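Local coordinates for uncharacterized protein Q6HG14 (Bacillus thuringiensis serovar konkukian, PDB 3F08) that is of unknown function but belongs to the SRPBCC (Bet v 1-like) family and probably binds a hydrophobic ligand in an internal cavity, at residues Tyr33-Arg46 with Ala49-Glu61. The protein carries 5 engineered substitutions. Numbering follows the deposited sequence.
Sequences YIPSSKLTEGGRVR and ANPDGETIIERLE. Engineered in segment 49-61: Glu54 (natural residue Asp).
The hairpin of strands 45-49 and 55-64, with 36-40 as the outermost strand beside it, lies at one end of the seven-stranded antiparallel sheet, and Arg46 with Glu58 is a worked example of how such a hairpin is locked from both backbone and side chain. Arg46 N gives a bond to Glu58 O at 2.9 Å, and Glu58 N returns one to Arg46 O, which makes this a hydrogen-bonded pair. On the same face the two side chains form a salt bridge. A single oxygen, Glu58 OE1, sits at the NE/NH2 edge of Arg46, near the guanidinium plane, and accepts from NE (2.7 Å) and NH2 (2.6 Å), although the carboxylate is turned 37° against that plane. With CG wedged between backbone N and carbonyl carbon (chi1 66°), the otherwise extended arginine reaches the acid; NH1 is held by Phe24 O and Tyr70 OH, while Tyr72 makes a cation-pi contact. Glu58 probably offsets the charge of this buried arginine.

The adjacent non-hydrogen-bonded pair, Val45 with Arg59, uses the other face. Val45 CG2 lies over the rim of one face of the Arg59 guanidinium, 3.7 Å from NH1, and Val45 CG1 presses tightly on Ile57 CG2 at 3.4 Å. Bent at chi3, Arg59 forms a salt bridge through NH2 to Glu41 OE1 at 2.6 Å, coming from above the carboxylate plane; OE1 also accepts from Gln19 of the second subunit. A classic beta bulge places Arg44 and Val45 together opposite Thr40, and Arg44 O receives Leu60 N at 2.8 Å. Across the dimer, Arg44 NH1 and NH2 bond to the backbone O of Trp18 and of Gln19 of the second subunit, respectively. At the far end Ala49 N bonds to Ser36 O, and Pro35 packs crosswise on Pro51. Such consecutive antiparallel hairpins are characteristic of the curved sheet of the Bet v 1-like helix-grip fold.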
# COMPACT_ATOMS: atom_id res chain seq x y z
N TYR B 33 -3.29 21.32 7.53
CA TYR B 33 -3.29 21.09 8.96
C TYR B 33 -2.55 19.83 9.41
O TYR B 33 -2.56 19.48 10.59
CB TYR B 33 -4.73 21.09 9.48
CG TYR B 33 -5.72 20.53 8.49
CD1 TYR B 33 -6.03 19.18 8.47
CD2 TYR B 33 -6.35 21.37 7.57
CE1 TYR B 33 -6.96 18.67 7.56
CE2 TYR B 33 -7.27 20.87 6.65
CZ TYR B 33 -7.58 19.52 6.66
OH TYR B 33 -8.53 19.04 5.79
N ILE B 34 -1.93 19.15 8.45
CA ILE B 34 -1.13 17.96 8.74
C ILE B 34 0.28 18.29 8.26
O ILE B 34 0.69 17.86 7.19
CB ILE B 34 -1.61 16.73 7.94
CG1 ILE B 34 -3.11 16.50 8.17
CG2 ILE B 34 -0.82 15.51 8.37
CD1 ILE B 34 -3.47 16.18 9.60
N PRO B 35 1.04 19.05 9.07
CA PRO B 35 2.41 19.45 8.71
C PRO B 35 3.34 18.31 8.30
O PRO B 35 4.08 18.42 7.33
CB PRO B 35 2.91 20.17 9.97
CG PRO B 35 1.66 20.59 10.67
CD PRO B 35 0.73 19.43 10.46
N SER B 36 3.32 17.22 9.05
CA SER B 36 4.22 16.12 8.74
C SER B 36 3.60 14.73 8.86
O SER B 36 2.64 14.52 9.60
CB SER B 36 5.46 16.22 9.63
OG SER B 36 6.39 15.20 9.34
N SER B 37 4.16 13.79 8.11
CA SER B 37 3.71 12.41 8.09
C SER B 37 4.89 11.48 7.81
O SER B 37 5.70 11.76 6.93
CB SER B 37 2.63 12.20 7.02
OG SER B 37 2.30 10.82 6.89
N LYS B 38 4.98 10.40 8.57
CA LYS B 38 6.05 9.41 8.42
C LYS B 38 5.45 8.01 8.36
O LYS B 38 4.39 7.76 8.94
CB LYS B 38 7.03 9.47 9.60
CG LYS B 38 7.83 10.76 9.71
CD LYS B 38 8.75 10.95 8.51
CE LYS B 38 9.53 12.26 8.65
NZ LYS B 38 10.40 12.52 7.46
N LEU B 39 6.12 7.10 7.68
CA LEU B 39 5.63 5.73 7.57
C LEU B 39 6.42 4.73 8.41
O LEU B 39 7.64 4.88 8.56
CB LEU B 39 5.67 5.27 6.10
CG LEU B 39 4.89 6.03 5.03
CD1 LEU B 39 5.36 5.57 3.66
CD2 LEU B 39 3.39 5.80 5.19
N THR B 40 5.73 3.73 8.95
CA THR B 40 6.39 2.68 9.71
C THR B 40 5.87 1.35 9.18
O THR B 40 5.05 1.34 8.26
CB THR B 40 6.12 2.77 11.24
OG1 THR B 40 4.71 2.72 11.49
CG2 THR B 40 6.69 4.05 11.81
N GLU B 41 6.37 0.25 9.72
CA GLU B 41 5.95 -1.07 9.27
C GLU B 41 6.09 -1.26 7.75
O GLU B 41 5.19 -1.77 7.07
CB GLU B 41 4.51 -1.33 9.72
CG GLU B 41 4.41 -1.59 11.22
CD GLU B 41 3.09 -2.20 11.64
OE1 GLU B 41 2.59 -3.10 10.94
OE2 GLU B 41 2.57 -1.79 12.70
N GLY B 42 7.24 -0.84 7.22
CA GLY B 42 7.50 -0.97 5.80
C GLY B 42 6.63 -0.13 4.89
O GLY B 42 6.66 -0.30 3.67
N GLY B 43 5.86 0.79 5.47
CA GLY B 43 4.99 1.64 4.68
C GLY B 43 3.50 1.39 4.88
O GLY B 43 2.66 2.03 4.23
N ARG B 44 3.17 0.47 5.78
CA ARG B 44 1.78 0.11 6.07
C ARG B 44 1.10 0.99 7.13
O ARG B 44 -0.12 0.97 7.26
CB ARG B 44 1.70 -1.35 6.54
CG ARG B 44 1.90 -2.38 5.45
CD ARG B 44 2.02 -3.77 6.04
NE ARG B 44 3.32 -3.97 6.68
CZ ARG B 44 3.72 -5.09 7.26
NH1 ARG B 44 2.93 -6.15 7.30
NH2 ARG B 44 4.94 -5.17 7.77
N VAL B 45 1.88 1.75 7.87
CA VAL B 45 1.32 2.59 8.92
C VAL B 45 1.84 4.01 8.78
O VAL B 45 3.03 4.23 8.53
CB VAL B 45 1.71 2.02 10.32
CG1 VAL B 45 1.23 2.95 11.42
CG2 VAL B 45 1.08 0.63 10.50
N ARG B 46 0.94 4.98 8.90
CA ARG B 46 1.35 6.37 8.79
C ARG B 46 1.11 7.10 10.10
O ARG B 46 0.08 6.93 10.75
CB ARG B 46 0.63 7.08 7.63
CG ARG B 46 -0.87 7.25 7.77
CD ARG B 46 -1.46 7.85 6.50
NE ARG B 46 -2.91 8.00 6.56
CZ ARG B 46 -3.68 8.33 5.52
NH1 ARG B 46 -3.13 8.55 4.33
NH2 ARG B 46 -4.99 8.44 5.67
N ALA B 49 1.11 14.04 12.20
CA ALA B 49 1.24 15.01 13.28
C ALA B 49 0.46 16.27 12.94
O ALA B 49 0.56 16.78 11.83
CB ALA B 49 2.71 15.34 13.50
N ASN B 50 -0.34 16.76 13.88
CA ASN B 50 -1.08 17.99 13.65
C ASN B 50 -0.20 19.10 14.24
O ASN B 50 0.81 18.80 14.88
CB ASN B 50 -2.45 17.95 14.34
CG ASN B 50 -2.35 17.81 15.85
OD1 ASN B 50 -3.37 17.74 16.54
ND2 ASN B 50 -1.13 17.78 16.37
N PRO B 51 -0.55 20.37 14.03
CA PRO B 51 0.29 21.44 14.58
C PRO B 51 0.62 21.29 16.07
O PRO B 51 1.71 21.65 16.49
CB PRO B 51 -0.53 22.70 14.29
CG PRO B 51 -1.15 22.36 12.97
CD PRO B 51 -1.63 20.94 13.20
N ASP B 52 -0.32 20.75 16.85
CA ASP B 52 -0.15 20.53 18.29
C ASP B 52 1.09 19.71 18.62
O ASP B 52 1.73 19.92 19.65
CB ASP B 52 -1.33 19.74 18.88
CG ASP B 52 -2.51 20.61 19.20
OD1 ASP B 52 -2.31 21.71 19.75
OD2 ASP B 52 -3.65 20.17 18.94
N GLY B 53 1.38 18.76 17.75
CA GLY B 53 2.49 17.86 17.97
C GLY B 53 1.86 16.51 18.28
O GLY B 53 2.54 15.49 18.38
N GLU B 54 0.53 16.51 18.44
CA GLU B 54 -0.18 15.27 18.71
C GLU B 54 -0.15 14.44 17.44
O GLU B 54 -0.36 14.97 16.34
CB GLU B 54 -1.63 15.55 19.11
CG GLU B 54 -2.33 14.32 19.66
CD GLU B 54 -3.76 14.60 20.07
OE1 GLU B 54 -3.97 15.54 20.87
OE2 GLU B 54 -4.66 13.89 19.59
N THR B 55 0.10 13.15 17.57
CA THR B 55 0.20 12.30 16.41
C THR B 55 -0.89 11.24 16.29
O THR B 55 -1.22 10.56 17.26
CB THR B 55 1.59 11.63 16.37
OG1 THR B 55 2.60 12.65 16.45
CG2 THR B 55 1.80 10.85 15.08
N ILE B 56 -1.45 11.14 15.09
CA ILE B 56 -2.50 10.17 14.79
C ILE B 56 -1.84 9.03 14.03
O ILE B 56 -0.98 9.25 13.18
CB ILE B 56 -3.59 10.81 13.91
CG1 ILE B 56 -4.36 11.86 14.72
CG2 ILE B 56 -4.54 9.74 13.39
CD1 ILE B 56 -5.44 12.56 13.91
N ILE B 57 -2.26 7.80 14.32
CA ILE B 57 -1.69 6.65 13.65
C ILE B 57 -2.77 5.91 12.87
O ILE B 57 -3.80 5.53 13.43
CB ILE B 57 -1.05 5.69 14.68
CG1 ILE B 57 0.02 6.46 15.48
CG2 ILE B 57 -0.42 4.51 13.98
CD1 ILE B 57 0.75 5.60 16.52
N GLU B 58 -2.54 5.73 11.58
CA GLU B 58 -3.52 5.06 10.73
C GLU B 58 -2.88 3.89 10.00
O GLU B 58 -1.71 3.93 9.63
CB GLU B 58 -4.12 6.06 9.75
CG GLU B 58 -4.59 7.33 10.43
CD GLU B 58 -5.30 8.29 9.50
OE1 GLU B 58 -4.96 8.33 8.30
OE2 GLU B 58 -6.19 9.03 9.99
N ARG B 59 -3.67 2.85 9.77
CA ARG B 59 -3.19 1.65 9.12
C ARG B 59 -3.73 1.47 7.70
O ARG B 59 -4.93 1.64 7.46
CB ARG B 59 -3.56 0.45 10.00
CG ARG B 59 -3.49 -0.88 9.31
CD ARG B 59 -3.18 -1.99 10.29
NE ARG B 59 -1.98 -2.65 9.82
CZ ARG B 59 -0.86 -2.78 10.51
NH1 ARG B 59 -0.75 -2.30 11.74
NH2 ARG B 59 0.18 -3.37 9.94
N LEU B 60 -2.83 1.17 6.77
CA LEU B 60 -3.23 0.93 5.38
C LEU B 60 -3.92 -0.43 5.30
O LEU B 60 -3.33 -1.44 5.70
CB LEU B 60 -2.00 0.93 4.46
CG LEU B 60 -2.27 0.66 2.97
CD1 LEU B 60 -3.04 1.85 2.37
CD2 LEU B 60 -0.95 0.46 2.22
N GLU B 61 -5.15 -0.46 4.80
CA GLU B 61 -5.89 -1.72 4.70
C GLU B 61 -5.93 -2.27 3.28
O GLU B 61 -5.73 -3.46 3.05
CB GLU B 61 -7.33 -1.55 5.20
CG GLU B 61 -7.47 -1.22 6.69
CD GLU B 61 -7.05 -2.36 7.59
OE1 GLU B 61 -6.99 -3.52 7.12
OE2 GLU B 61 -6.80 -2.11 8.79
O HOH W 1 0.25 -5.64 8.28